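Local coordinates for protein xylulose kinase (Escherichia coli, PDB 2ITM) that catalyses the ATP-dependent phosphorylation of D-xylulose to D-xylulose 5-phosphate, and acts as a homodimer of the FGGY carbohydrate kinase family, at residues E367-G370 / Y371-D375; D378-A382 / C383-P387; K440-I443 / E444-Q448; Q477-L480 / P481-A484. All coordinates share one frame; numbering follows the deposited sequence.

How the contacts relate
All four contacts are local ones, made by neighbouring turns of chain, and all lie away from the substrate pocket and active site. Contacts 1 and 2 share helix 358-381: contact 1 is in its body and contact 2 at its end, with centres about 16 Å apart. In contact 2 the side chain of V380 is about 12 Å from the bound D-xylulose. In contact 1 the side chain of L373 is about 14 Å from the bound D-xylulose. Contact 4 ends helix 459-479, which packs on contact 1, and their centres are about 17 Å apart. It also meets the second subunit. Contact 3 caps the short helix 442-445 and stands alone, its centre about 46 Å from that of contact 4.

Contact 1 of 4, residues E367-G370 / Y371-D375; sequences EGVG and YALAD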
ATOM      1  N   GLU A 367      11.743 -12.722   1.236  1.00 26.76           N
ATOM      2  CA  GLU A 367      12.804 -12.417   0.310  1.00 19.30           C
ATOM      3  C   GLU A 367      13.250 -10.969   0.448  1.00 16.96           C
ATOM      4  O   GLU A 367      14.434 -10.681   0.407  1.00 30.48           O
ATOM      5  CB  GLU A 367      12.387 -12.740  -1.120  1.00 26.07           C
ATOM      6  CG  GLU A 367      12.218 -14.228  -1.372  1.00 31.71           C
ATOM      7  CD  GLU A 367      11.857 -14.577  -2.801  1.00 24.68           C
ATOM      8  OE1 GLU A 367      11.075 -13.849  -3.427  1.00 30.00           O
ATOM      9  OE2 GLU A 367      12.351 -15.603  -3.278  1.00 36.19           O
ATOM     10  N   GLY A 368      12.295 -10.070   0.626  1.00 20.12           N
ATOM     11  CA  GLY A 368      12.591  -8.656   0.774  1.00 18.37           C
ATOM     12  C   GLY A 368      13.281  -8.265   2.064  1.00 22.28           C
ATOM     13  O   GLY A 368      14.224  -7.488   2.069  1.00 23.21           O
ATOM     14  N   VAL A 369      12.804  -8.806   3.171  1.00 22.93           N
ATOM     15  CA  VAL A 369      13.532  -8.693   4.410  1.00 15.79           C
ATOM     16  C   VAL A 369      14.929  -9.277   4.259  1.00 17.04           C
ATOM     17  O   VAL A 369      15.900  -8.672   4.658  1.00 20.78           O
ATOM     18  CB  VAL A 369      12.792  -9.360   5.576  1.00 26.88           C
ATOM     19  CG1 VAL A 369      13.643  -9.324   6.819  1.00 26.73           C
ATOM     20  CG2 VAL A 369      11.469  -8.694   5.816  1.00 11.09           C
ATOM     21  N   GLY A 370      15.011 -10.457   3.670  1.00 19.61           N
ATOM     22  CA  GLY A 370      16.283 -11.042   3.296  1.00 24.40           C
ATOM     23  C   GLY A 370      17.195 -10.107   2.534  1.00 15.35           C
ATOM     24  O   GLY A 370      18.343  -9.943   2.884  1.00 25.95           O
ATOM     25  N   TYR A 371      16.664  -9.493   1.485  1.00 28.41           N
ATOM     26  CA  TYR A 371      17.439  -8.602   0.638  1.00 27.68           C
ATOM     27  C   TYR A 371      17.987  -7.408   1.424  1.00 31.49           C
ATOM     28  O   TYR A 371      19.139  -7.042   1.278  1.00 16.50           O
ATOM     29  CB  TYR A 371      16.612  -8.113  -0.546  1.00 19.36           C
ATOM     30  CG  TYR A 371      16.152  -9.175  -1.518  1.00 14.40           C
ATOM     31  CD1 TYR A 371      16.908 -10.302  -1.779  1.00 29.74           C
ATOM     32  CD2 TYR A 371      14.952  -9.041  -2.172  1.00 33.09           C
ATOM     33  CE1 TYR A 371      16.475 -11.256  -2.654  1.00 17.66           C
ATOM     34  CE2 TYR A 371      14.510  -9.989  -3.048  1.00 22.24           C
ATOM     35  CZ  TYR A 371      15.270 -11.094  -3.291  1.00 20.50           C
ATOM     36  OH  TYR A 371      14.808 -12.017  -4.171  1.00 23.88           O
ATOM     37  N   ALA A 372      17.123  -6.819   2.243  1.00 22.14           N
ATOM     38  CA  ALA A 372      17.488  -5.741   3.143  1.00 27.03           C
ATOM     39  C   ALA A 372      18.629  -6.109   4.096  1.00 30.66           C
ATOM     40  O   ALA A 372      19.616  -5.401   4.189  1.00 20.88           O
ATOM     41  CB  ALA A 372      16.282  -5.281   3.908  1.00 13.36           C
ATOM     42  N   LEU A 373      18.475  -7.232   4.780  1.00 22.95           N
ATOM     43  CA  LEU A 373      19.457  -7.697   5.737  1.00 17.96           C
ATOM     44  C   LEU A 373      20.829  -7.942   5.114  1.00 27.20           C
ATOM     45  O   LEU A 373      21.841  -7.621   5.700  1.00 26.19           O
ATOM     46  CB  LEU A 373      18.961  -8.947   6.457  1.00 25.04           C
ATOM     47  CG  LEU A 373      17.749  -8.792   7.379  1.00 36.41           C
ATOM     48  CD1 LEU A 373      17.286 -10.111   7.920  1.00 18.91           C
ATOM     49  CD2 LEU A 373      17.994  -7.792   8.486  1.00 34.76           C
ATOM     50  N   ALA A 374      20.844  -8.516   3.920  1.00 26.57           N
ATOM     51  CA  ALA A 374      22.078  -8.804   3.209  1.00 14.21           C
ATOM     52  C   ALA A 374      22.821  -7.537   2.803  1.00 16.27           C
ATOM     53  O   ALA A 374      24.029  -7.454   2.940  1.00 23.76           O
ATOM     54  CB  ALA A 374      21.803  -9.660   2.007  1.00 19.11           C
ATOM     55  N   ASP A 375      22.083  -6.561   2.295  1.00 22.43           N
ATOM     56  CA  ASP A 375      22.647  -5.270   1.951  1.00 13.86           C
ATOM     57  C   ASP A 375      23.200  -4.614   3.200  1.00 19.66           C
ATOM     58  O   ASP A 375      24.244  -3.979   3.170  1.00 22.32           O
ATOM     59  CB  ASP A 375      21.585  -4.367   1.326  1.00 26.02           C
ATOM     60  CG  ASP A 375      21.393  -4.613  -0.157  1.00 29.37           C
ATOM     61  OD1 ASP A 375      22.306  -5.151  -0.808  1.00 21.24           O
ATOM     62  OD2 ASP A 375      20.355  -4.290  -0.738  1.00 21.29           O
TER
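The contact is a mostly buried stretch of helix 358-381, in the C-terminal domain of this FGGY kinase. E367 and Y371 lie side by side on it and point the same way. The Y371 ring lies over the backbone carbonyl of E367, whose O sits 3.0 Å above the ring plane, offset toward the rim. With CG anti to its carbonyl carbon (chi1 -63°), the tyrosine side chain runs back along the helix toward E367. Y371 OH ends 4.0 Å from E367 CB. The same E367 O accepts from Y371 N at 2.7 Å. A372 N bonds to G368 O at 3.0 Å, and the next two i to i+4 bonds follow, from L373 N to V369 O and from A374 N to G370 O. V369 CG1 meets L373 CD1 at 3.9 Å, and W402 of helix 400-410 touches both side chains. The E367 carboxylate turns to R363 in a salt bridge and to the Y465 hydroxyl. F472 of helix 459-479 meets the Y371 ring. The chemistry is that of a packed helix with its backbone bonds made: one carbonyl oxygen is gripped by an N-H and roofed by an aromatic face.

Contact 2 of 4, residues D378-A382 / C383-P387; sequences DVVHA and CGIKP
H381 and P387 meet with the proline over one face of the imidazole. P387 CD stands 3.9 Å from the ring centroid and 21° off the ring normal, a CH-pi contact, while P387 CG comes 3.5 Å from H381 NE2. H381 CG lies beside its backbone N (chi1 -63°), which sets the ring face against P387 CD and CG. I385 O lies obliquely to that ring, 3.4 Å from H381 CB. V380 and I385 cross at a slant, CG1 to CG1 at 4.1 Å. The backbone turns at the helix end. H381 O takes two bonds from the same face of its plane, from G384 N at 2.8 Å and from I385 N at 3.1 Å. C383 N donates to V380 O at 3.0 Å. G384, with positive phi (125°), is the first residue to leave helical geometry; a side chain there would jam against the preceding carbonyl. The NE2 end of H381 is hydrogen-bonded to the Y259 hydroxyl, and the two rings meet. With an alanine in place of H381, P387 would probably lose its ring face and the Y259 hydroxyl this partner. The turn ends helix 358-381 and leads toward strand 390-393. Y259 and A261 of strand 257-262 pack against V380, I385 and P387, while L287 of strand 285-291 touches C383 and I385.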
ATOM      1  N   ASP A 378      26.481  -6.239   4.025  1.00 30.50           N
ATOM      2  CA  ASP A 378      27.448  -5.813   3.024  1.00 19.22           C
ATOM      3  C   ASP A 378      28.055  -4.443   3.338  1.00 25.09           C
ATOM      4  O   ASP A 378      29.240  -4.248   3.229  1.00 30.57           O
ATOM      5  CB  ASP A 378      26.793  -5.779   1.646  1.00 35.18           C
ATOM      6  CG  ASP A 378      26.581  -7.162   1.054  1.00 40.62           C
ATOM      7  OD1 ASP A 378      27.140  -8.129   1.574  1.00 27.70           O
ATOM      8  OD2 ASP A 378      25.865  -7.361   0.065  1.00 34.47           O
ATOM      9  N   VAL A 379      27.211  -3.497   3.723  1.00 24.45           N
ATOM     10  CA  VAL A 379      27.652  -2.162   4.080  1.00 20.51           C
ATOM     11  C   VAL A 379      28.693  -2.176   5.231  1.00 23.65           C
ATOM     12  O   VAL A 379      29.743  -1.568   5.133  1.00 29.91           O
ATOM     13  CB  VAL A 379      26.455  -1.266   4.455  1.00 27.45           C
ATOM     14  CG1 VAL A 379      26.920   0.072   4.969  1.00 25.85           C
ATOM     15  CG2 VAL A 379      25.528  -1.104   3.296  1.00 20.99           C
ATOM     16  N   VAL A 380      28.385  -2.896   6.298  1.00 32.31           N
ATOM     17  CA  VAL A 380      29.314  -3.100   7.393  1.00 23.10           C
ATOM     18  C   VAL A 380      30.615  -3.749   6.934  1.00 27.46           C
ATOM     19  O   VAL A 380      31.692  -3.337   7.325  1.00 27.74           O
ATOM     20  CB  VAL A 380      28.654  -3.889   8.522  1.00 34.75           C
ATOM     21  CG1 VAL A 380      29.665  -4.461   9.468  1.00 35.30           C
ATOM     22  CG2 VAL A 380      27.678  -3.004   9.262  1.00 41.91           C
ATOM     23  N   HIS A 381      30.502  -4.759   6.087  1.00 25.76           N
ATOM     24  CA  HIS A 381      31.662  -5.473   5.602  1.00 25.88           C
ATOM     25  C   HIS A 381      32.559  -4.553   4.785  1.00 34.64           C
ATOM     26  O   HIS A 381      33.766  -4.606   4.894  1.00 37.10           O
ATOM     27  CB  HIS A 381      31.245  -6.716   4.833  1.00 28.76           C
ATOM     28  CG  HIS A 381      30.525  -7.724   5.674  1.00 31.66           C
ATOM     29  ND1 HIS A 381      29.789  -8.754   5.140  1.00 33.11           N
ATOM     30  CD2 HIS A 381      30.425  -7.850   7.016  1.00 21.66           C
ATOM     31  CE1 HIS A 381      29.274  -9.477   6.115  1.00 27.87           C
ATOM     32  NE2 HIS A 381      29.644  -8.949   7.263  1.00 25.37           N
ATOM     33  N   ALA A 382      31.945  -3.681   4.005  1.00 35.35           N
ATOM     34  CA  ALA A 382      32.668  -2.754   3.163  1.00 35.00           C
ATOM     35  C   ALA A 382      33.554  -1.818   3.979  1.00 39.81           C
ATOM     36  O   ALA A 382      34.435  -1.159   3.441  1.00 25.89           O
ATOM     37  CB  ALA A 382      31.699  -1.971   2.319  1.00 36.87           C
ATOM     38  N   CYS A 383      33.294  -1.765   5.280  1.00 25.51           N
ATOM     39  CA  CYS A 383      34.016  -0.880   6.173  1.00 32.83           C
ATOM     40  C   CYS A 383      35.360  -1.506   6.509  1.00 35.57           C
ATOM     41  O   CYS A 383      36.277  -0.827   6.934  1.00 34.90           O
ATOM     42  CB  CYS A 383      33.208  -0.597   7.444  1.00 24.37           C
ATOM     43  SG  CYS A 383      31.743   0.427   7.229  1.00 28.49           S
ATOM     44  N   GLY A 384      35.454  -2.813   6.299  1.00 41.86           N
ATOM     45  CA  GLY A 384      36.656  -3.576   6.571  1.00 35.32           C
ATOM     46  C   GLY A 384      36.442  -4.759   7.494  1.00 34.12           C
ATOM     47  O   GLY A 384      37.355  -5.171   8.184  1.00 35.79           O
ATOM     48  N   ILE A 385      35.236  -5.305   7.507  1.00 28.35           N
ATOM     49  CA  ILE A 385      34.945  -6.503   8.278  1.00 38.26           C
ATOM     50  C   ILE A 385      34.830  -7.707   7.361  1.00 36.77           C
ATOM     51  O   ILE A 385      34.163  -7.650   6.345  1.00 49.09           O
ATOM     52  CB  ILE A 385      33.636  -6.330   9.078  1.00 40.40           C
ATOM     53  CG1 ILE A 385      33.710  -5.108   9.988  1.00 39.86           C
ATOM     54  CG2 ILE A 385      33.330  -7.570   9.879  1.00 34.57           C
ATOM     55  CD1 ILE A 385      34.256  -5.388  11.339  1.00 38.00           C
ATOM     56  N   LYS A 386      35.483  -8.798   7.722  1.00 48.10           N
ATOM     57  CA  LYS A 386      35.425 -10.009   6.922  1.00 41.91           C
ATOM     58  C   LYS A 386      35.233 -11.264   7.759  1.00 34.90           C
ATOM     59  O   LYS A 386      36.187 -11.873   8.219  1.00 33.70           O
ATOM     60  CB  LYS A 386      36.670 -10.129   6.045  1.00 63.31           C
ATOM     61  CG  LYS A 386      36.721 -11.361   5.153  1.00 67.66           C
ATOM     62  CD  LYS A 386      35.475 -11.531   4.322  1.00 73.52           C
ATOM     63  CE  LYS A 386      34.770 -12.833   4.652  1.00 78.19           C
ATOM     64  NZ  LYS A 386      33.282 -12.696   4.713  1.00 56.22           N
ATOM     65  N   PRO A 387      33.981 -11.643   7.945  1.00 33.51           N
ATOM     66  CA  PRO A 387      33.638 -12.755   8.824  1.00 41.22           C
ATOM     67  C   PRO A 387      33.845 -14.111   8.157  1.00 42.78           C
ATOM     68  O   PRO A 387      33.573 -14.254   6.981  1.00 44.31           O
ATOM     69  CB  PRO A 387      32.163 -12.515   9.128  1.00 35.29           C
ATOM     70  CG  PRO A 387      31.684 -11.646   8.067  1.00 47.39           C
ATOM     71  CD  PRO A 387      32.819 -10.803   7.630  1.00 42.09           C
TER

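Contact 3 of 4, residues K440-I443 / E444-Q448; sequences KSLI and ELLPQ
The E444 side chain folds back over the start of its own short helix and grips the residues before it with both carboxylate oxygens. S441 N donates to E444 OE2 at 3.0 Å in a nearly straight bond (172°), though it meets that oxygen from above the carboxylate plane. The other oxygen, E444 OE1, forms a salt bridge with K440 NZ at 3.3 Å, a weak bond by its length. A water spans the same pair: it accepts from K440 NZ and donates to OE1, so lysine and glutamate are joined twice. The two side chains cross at about a right angle, the lysine bending only at its last torsion. S441 answers in the other direction. S441 OG, set between the backbone N and the carbonyl carbon (chi1 78°), accepts from E444 N at 3.2 Å. S441 OG also lies 3.0 Å from E444 CG, a close approach. Losing the hydroxyl of S441 to an alanine is likely to deprive E444 N of its capping oxygen and remove half of the reciprocal pair. Further on, L446 N donates to L442 O at 2.7 Å, in the carbonyl plane. The carbon chain of K440 runs beside the carboxylate and also packs on both end methyls of L445, with K440 CB 3.9 Å from L445 CD1. L442 CB meets L446 CD1 at 4.1 Å. Side chains of helix 424-436 touch L442, L445 and L446. The reciprocal bonds of S441 and E444 are a capping box, with S441 as N-cap of helix 442-445.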
ATOM      1  N   LYS A 440      42.188 -17.128  34.762  1.00 57.96           N
ATOM      2  CA  LYS A 440      41.557 -17.884  33.695  1.00 39.30           C
ATOM      3  C   LYS A 440      41.497 -17.090  32.414  1.00 35.21           C
ATOM      4  O   LYS A 440      41.437 -15.878  32.437  1.00 39.07           O
ATOM      5  CB  LYS A 440      40.154 -18.297  34.098  1.00 39.85           C
ATOM      6  CG  LYS A 440      40.117 -19.324  35.165  1.00 22.43           C
ATOM      7  CD  LYS A 440      38.705 -19.659  35.520  1.00 57.28           C
ATOM      8  CE  LYS A 440      38.624 -20.946  36.303  1.00 57.98           C
ATOM      9  NZ  LYS A 440      39.162 -22.090  35.526  1.00 63.68           N
ATOM     10  N   SER A 441      41.500 -17.787  31.293  1.00 45.12           N
ATOM     11  CA  SER A 441      41.471 -17.144  29.989  1.00 53.23           C
ATOM     12  C   SER A 441      40.045 -16.881  29.542  1.00 39.07           C
ATOM     13  O   SER A 441      39.111 -17.487  30.044  1.00 38.43           O
ATOM     14  CB  SER A 441      42.183 -18.005  28.951  1.00 45.71           C
ATOM     15  OG  SER A 441      41.367 -19.078  28.537  1.00 46.93           O
ATOM     16  N   LEU A 442      39.896 -15.972  28.591  1.00 38.29           N
ATOM     17  CA  LEU A 442      38.592 -15.623  28.056  1.00 42.83           C
ATOM     18  C   LEU A 442      38.003 -16.774  27.277  1.00 47.00           C
ATOM     19  O   LEU A 442      36.796 -17.009  27.298  1.00 44.08           O
ATOM     20  CB  LEU A 442      38.716 -14.428  27.126  1.00 50.28           C
ATOM     21  CG  LEU A 442      39.501 -13.215  27.596  1.00 50.29           C
ATOM     22  CD1 LEU A 442      39.440 -12.176  26.545  1.00 47.23           C
ATOM     23  CD2 LEU A 442      38.943 -12.715  28.881  1.00 44.34           C
ATOM     24  N   ILE A 443      38.863 -17.475  26.554  1.00 37.10           N
ATOM     25  CA  ILE A 443      38.493 -18.747  25.953  1.00 45.18           C
ATOM     26  C   ILE A 443      37.686 -19.533  26.956  1.00 49.31           C
ATOM     27  O   ILE A 443      36.628 -20.052  26.637  1.00 49.97           O
ATOM     28  CB  ILE A 443      39.749 -19.526  25.561  1.00 49.75           C
ATOM     29  CG1 ILE A 443      40.741 -18.620  24.839  1.00 58.53           C
ATOM     30  CG2 ILE A 443      39.389 -20.699  24.726  1.00 45.59           C
ATOM     31  CD1 ILE A 443      40.996 -17.291  25.557  1.00 46.23           C
ATOM     32  N   GLU A 444      38.202 -19.607  28.195  1.00 37.95           N
ATOM     33  CA  GLU A 444      37.557 -20.380  29.238  1.00 52.65           C
ATOM     34  C   GLU A 444      36.191 -19.811  29.621  1.00 40.59           C
ATOM     35  O   GLU A 444      35.234 -20.549  29.778  1.00 43.79           O
ATOM     36  CB  GLU A 444      38.455 -20.483  30.481  1.00 65.49           C
ATOM     37  CG  GLU A 444      39.868 -20.981  30.221  1.00 76.15           C
ATOM     38  CD  GLU A 444      40.666 -21.223  31.501  1.00 78.92           C
ATOM     39  OE1 GLU A 444      40.146 -21.893  32.408  1.00 42.49           O
ATOM     40  OE2 GLU A 444      41.816 -20.751  31.585  1.00 41.73           O
ATOM     41  N   LEU A 445      36.110 -18.506  29.809  1.00 40.87           N
ATOM     42  CA  LEU A 445      34.993 -17.931  30.543  1.00 46.18           C
ATOM     43  C   LEU A 445      33.936 -17.361  29.602  1.00 48.45           C
ATOM     44  O   LEU A 445      32.804 -17.126  30.004  1.00 37.38           O
ATOM     45  CB  LEU A 445      35.474 -16.851  31.508  1.00 38.84           C
ATOM     46  CG  LEU A 445      36.402 -17.264  32.636  1.00 35.51           C
ATOM     47  CD1 LEU A 445      37.072 -16.063  33.187  1.00 27.94           C
ATOM     48  CD2 LEU A 445      35.636 -17.982  33.699  1.00 27.61           C
ATOM     49  N   LEU A 446      34.318 -17.147  28.334  1.00 43.89           N
ATOM     50  CA  LEU A 446      33.449 -16.543  27.338  1.00 32.09           C
ATOM     51  C   LEU A 446      33.243 -17.460  26.144  1.00 29.19           C
ATOM     52  O   LEU A 446      33.727 -17.188  25.062  1.00 30.63           O
ATOM     53  CB  LEU A 446      34.014 -15.204  26.871  1.00 36.63           C
ATOM     54  CG  LEU A 446      34.286 -14.080  27.879  1.00 44.04           C
ATOM     55  CD1 LEU A 446      34.915 -12.924  27.199  1.00 33.72           C
ATOM     56  CD2 LEU A 446      33.049 -13.669  28.616  1.00 35.03           C
ATOM     57  N   PRO A 447      32.507 -18.543  26.346  1.00 39.21           N
ATOM     58  CA  PRO A 447      32.303 -19.532  25.297  1.00 44.23           C
ATOM     59  C   PRO A 447      31.234 -19.064  24.322  1.00 53.84           C
ATOM     60  O   PRO A 447      30.352 -18.298  24.692  1.00 39.06           O
ATOM     61  CB  PRO A 447      31.783 -20.723  26.080  1.00 40.00           C
ATOM     62  CG  PRO A 447      31.004 -20.128  27.149  1.00 22.05           C
ATOM     63  CD  PRO A 447      31.625 -18.812  27.488  1.00 32.96           C
ATOM     64  N   GLN A 448      31.320 -19.523  23.083  1.00 56.51           N
ATOM     65  CA  GLN A 448      30.238 -19.343  22.140  1.00 39.95           C
ATOM     66  C   GLN A 448      29.017 -20.081  22.625  1.00 36.33           C
ATOM     67  O   GLN A 448      29.133 -20.999  23.415  1.00 54.85           O
ATOM     68  CB  GLN A 448      30.652 -19.861  20.788  1.00 53.81           C
ATOM     69  CG  GLN A 448      30.570 -18.833  19.726  1.00 58.41           C
ATOM     70  CD  GLN A 448      31.912 -18.520  19.159  1.00 66.79           C
ATOM     71  OE1 GLN A 448      32.719 -17.862  19.801  1.00 91.60           O
ATOM     72  NE2 GLN A 448      32.171 -18.998  17.960  1.00 69.45           N
TER
HETATM   73  O   HOH W   1      37.767 -22.436  32.853  1.00 42.13           O

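Contact 4 of 4, residues Q477-L480 / P481-A484; sequences QQLL and PLMA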
ATOM      1  N   GLN A 477      16.068   2.212  -3.605  1.00 24.23           N
ATOM      2  CA  GLN A 477      16.519   3.553  -3.883  1.00 23.75           C
ATOM      3  C   GLN A 477      15.463   4.474  -4.493  1.00 23.82           C
ATOM      4  O   GLN A 477      15.287   5.589  -4.045  1.00 28.08           O
ATOM      5  CB  GLN A 477      17.789   3.525  -4.706  1.00 33.47           C
ATOM      6  CG  GLN A 477      19.025   3.186  -3.896  1.00 46.13           C
ATOM      7  CD  GLN A 477      19.205   4.092  -2.692  1.00 58.50           C
ATOM      8  OE1 GLN A 477      19.281   5.308  -2.839  1.00 32.03           O
ATOM      9  NE2 GLN A 477      19.270   3.501  -1.501  1.00 38.91           N
ATOM     10  N   GLN A 478      14.748   3.987  -5.493  1.00 22.93           N
ATOM     11  CA  GLN A 478      13.744   4.784  -6.177  1.00 25.64           C
ATOM     12  C   GLN A 478      12.667   5.368  -5.265  1.00 25.90           C
ATOM     13  O   GLN A 478      12.274   6.506  -5.436  1.00 26.63           O
ATOM     14  CB  GLN A 478      13.103   3.984  -7.305  1.00 38.09           C
ATOM     15  CG  GLN A 478      13.811   4.093  -8.634  1.00 40.72           C
ATOM     16  CD  GLN A 478      12.967   3.579  -9.772  1.00 37.94           C
ATOM     17  OE1 GLN A 478      12.782   2.386  -9.915  1.00 42.98           O
ATOM     18  NE2 GLN A 478      12.440   4.481 -10.568  1.00 34.01           N
ATOM     19  N   LEU A 479      12.206   4.582  -4.299  1.00 21.44           N
ATOM     20  CA  LEU A 479      11.100   4.970  -3.432  1.00 22.93           C
ATOM     21  C   LEU A 479      11.585   5.601  -2.132  1.00 30.76           C
ATOM     22  O   LEU A 479      10.800   6.084  -1.341  1.00 20.26           O
ATOM     23  CB  LEU A 479      10.216   3.764  -3.116  1.00 22.68           C
ATOM     24  CG  LEU A 479       9.528   3.022  -4.256  1.00 30.96           C
ATOM     25  CD1 LEU A 479       8.269   2.358  -3.787  1.00 38.47           C
ATOM     26  CD2 LEU A 479       9.213   3.960  -5.389  1.00 31.56           C
ATOM     27  N   LEU A 480      12.891   5.571  -1.929  1.00 21.73           N
ATOM     28  CA  LEU A 480      13.520   6.032  -0.705  1.00 25.41           C
ATOM     29  C   LEU A 480      13.111   7.451  -0.307  1.00 21.88           C
ATOM     30  O   LEU A 480      12.843   7.719   0.845  1.00 22.49           O
ATOM     31  CB  LEU A 480      15.033   5.963  -0.851  1.00 27.72           C
ATOM     32  CG  LEU A 480      15.900   5.686   0.365  1.00 39.48           C
ATOM     33  CD1 LEU A 480      17.300   6.197   0.152  1.00 34.14           C
ATOM     34  CD2 LEU A 480      15.318   6.244   1.608  1.00 29.15           C
ATOM     35  N   PRO A 481      13.079   8.354  -1.272  1.00 20.80           N
ATOM     36  CA  PRO A 481      12.739   9.747  -0.990  1.00 32.12           C
ATOM     37  C   PRO A 481      11.290   9.886  -0.563  1.00 26.33           C
ATOM     38  O   PRO A 481      10.951  10.780   0.179  1.00 38.95           O
ATOM     39  CB  PRO A 481      12.961  10.424  -2.329  1.00 25.17           C
ATOM     40  CG  PRO A 481      13.886   9.583  -3.000  1.00 30.76           C
ATOM     41  CD  PRO A 481      13.581   8.191  -2.636  1.00 24.08           C
ATOM     42  N   LEU A 482      10.457   8.976  -1.033  1.00 28.38           N
ATOM     43  CA  LEU A 482       9.058   8.924  -0.666  1.00 23.83           C
ATOM     44  C   LEU A 482       8.842   8.465   0.768  1.00 24.74           C
ATOM     45  O   LEU A 482       7.789   8.705   1.334  1.00 33.24           O
ATOM     46  CB  LEU A 482       8.315   8.004  -1.623  1.00 28.87           C
ATOM     47  CG  LEU A 482       7.645   8.578  -2.867  1.00 35.00           C
ATOM     48  CD1 LEU A 482       8.171   9.924  -3.262  1.00 39.98           C
ATOM     49  CD2 LEU A 482       7.749   7.612  -4.003  1.00 39.65           C
ATOM     50  N   MET A 483       9.840   7.816   1.358  1.00 31.80           N
ATOM     51  CA  MET A 483       9.769   7.412   2.758  1.00 38.15           C
ATOM     52  C   MET A 483      10.423   8.317   3.810  1.00 42.96           C
ATOM     53  O   MET A 483      10.453   7.970   4.971  1.00 40.27           O
ATOM     54  CB  MET A 483      10.202   5.962   2.950  1.00 42.01           C
ATOM     55  CG  MET A 483       9.830   5.029   1.830  1.00 37.24           C
ATOM     56  SD  MET A 483       8.150   4.395   1.846  1.00 68.19           S
ATOM     57  CE  MET A 483       7.919   4.069   3.571  1.00 22.78           C
ATOM     58  N   ALA A 484      10.937   9.475   3.410  1.00 51.63           N
ATOM     59  CA  ALA A 484      11.115  10.612   4.325  1.00 62.37           C
ATOM     60  C   ALA A 484      12.059  10.339   5.491  1.00 80.32           C
ATOM     61  O   ALA A 484      11.728  10.591   6.646  1.00 51.57           O
ATOM     62  CB  ALA A 484       9.791  11.101   4.849  1.00 48.48           C
ATOM     63  OXT ALA A 484      13.255   9.866   5.168  1.00 91.17           O
TER
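L479 and L482 meet at a slant through their end methyls, CD2 to CD2 at 4.2 Å. L480 CB lies 3.2 Å from P481 CD, the close approach expected before a proline. P481 CD also lies 3.4 Å from Q477 O and 3.5 Å from Q478 O. M483 CG lies beside its own backbone N (chi1 -35°), which brings M483 CG to 3.5 Å from L479 O.

The hydrogen bonds are backbone ones. M483 N donates to L480 O at 3.0 Å, from well above the carbonyl plane (65° out of it). L479 O is approached by L482 N at 2.9 Å and by M483 N at 3.3 Å, both weak. P481 has no N-H to offer Q477 O. Its CD sits there instead, and Q477 O takes L480 N.

Packing outside the segments is largely apolar. L479 and M483 pack on V348 of strand 345-353 and on Y332 of strand 328-333. L479 also meets L479 of the second subunit, and L482 and M483 meet F350 of that subunit.

The chemistry is thus mostly apolar, with weak or tilted backbone bonds round a proline. Helix 459-479 gives way to a short, loosely bonded turn at the chain end. L479, L482 and M483, with Q478, pack against the second subunit and so take part in the dimer interface.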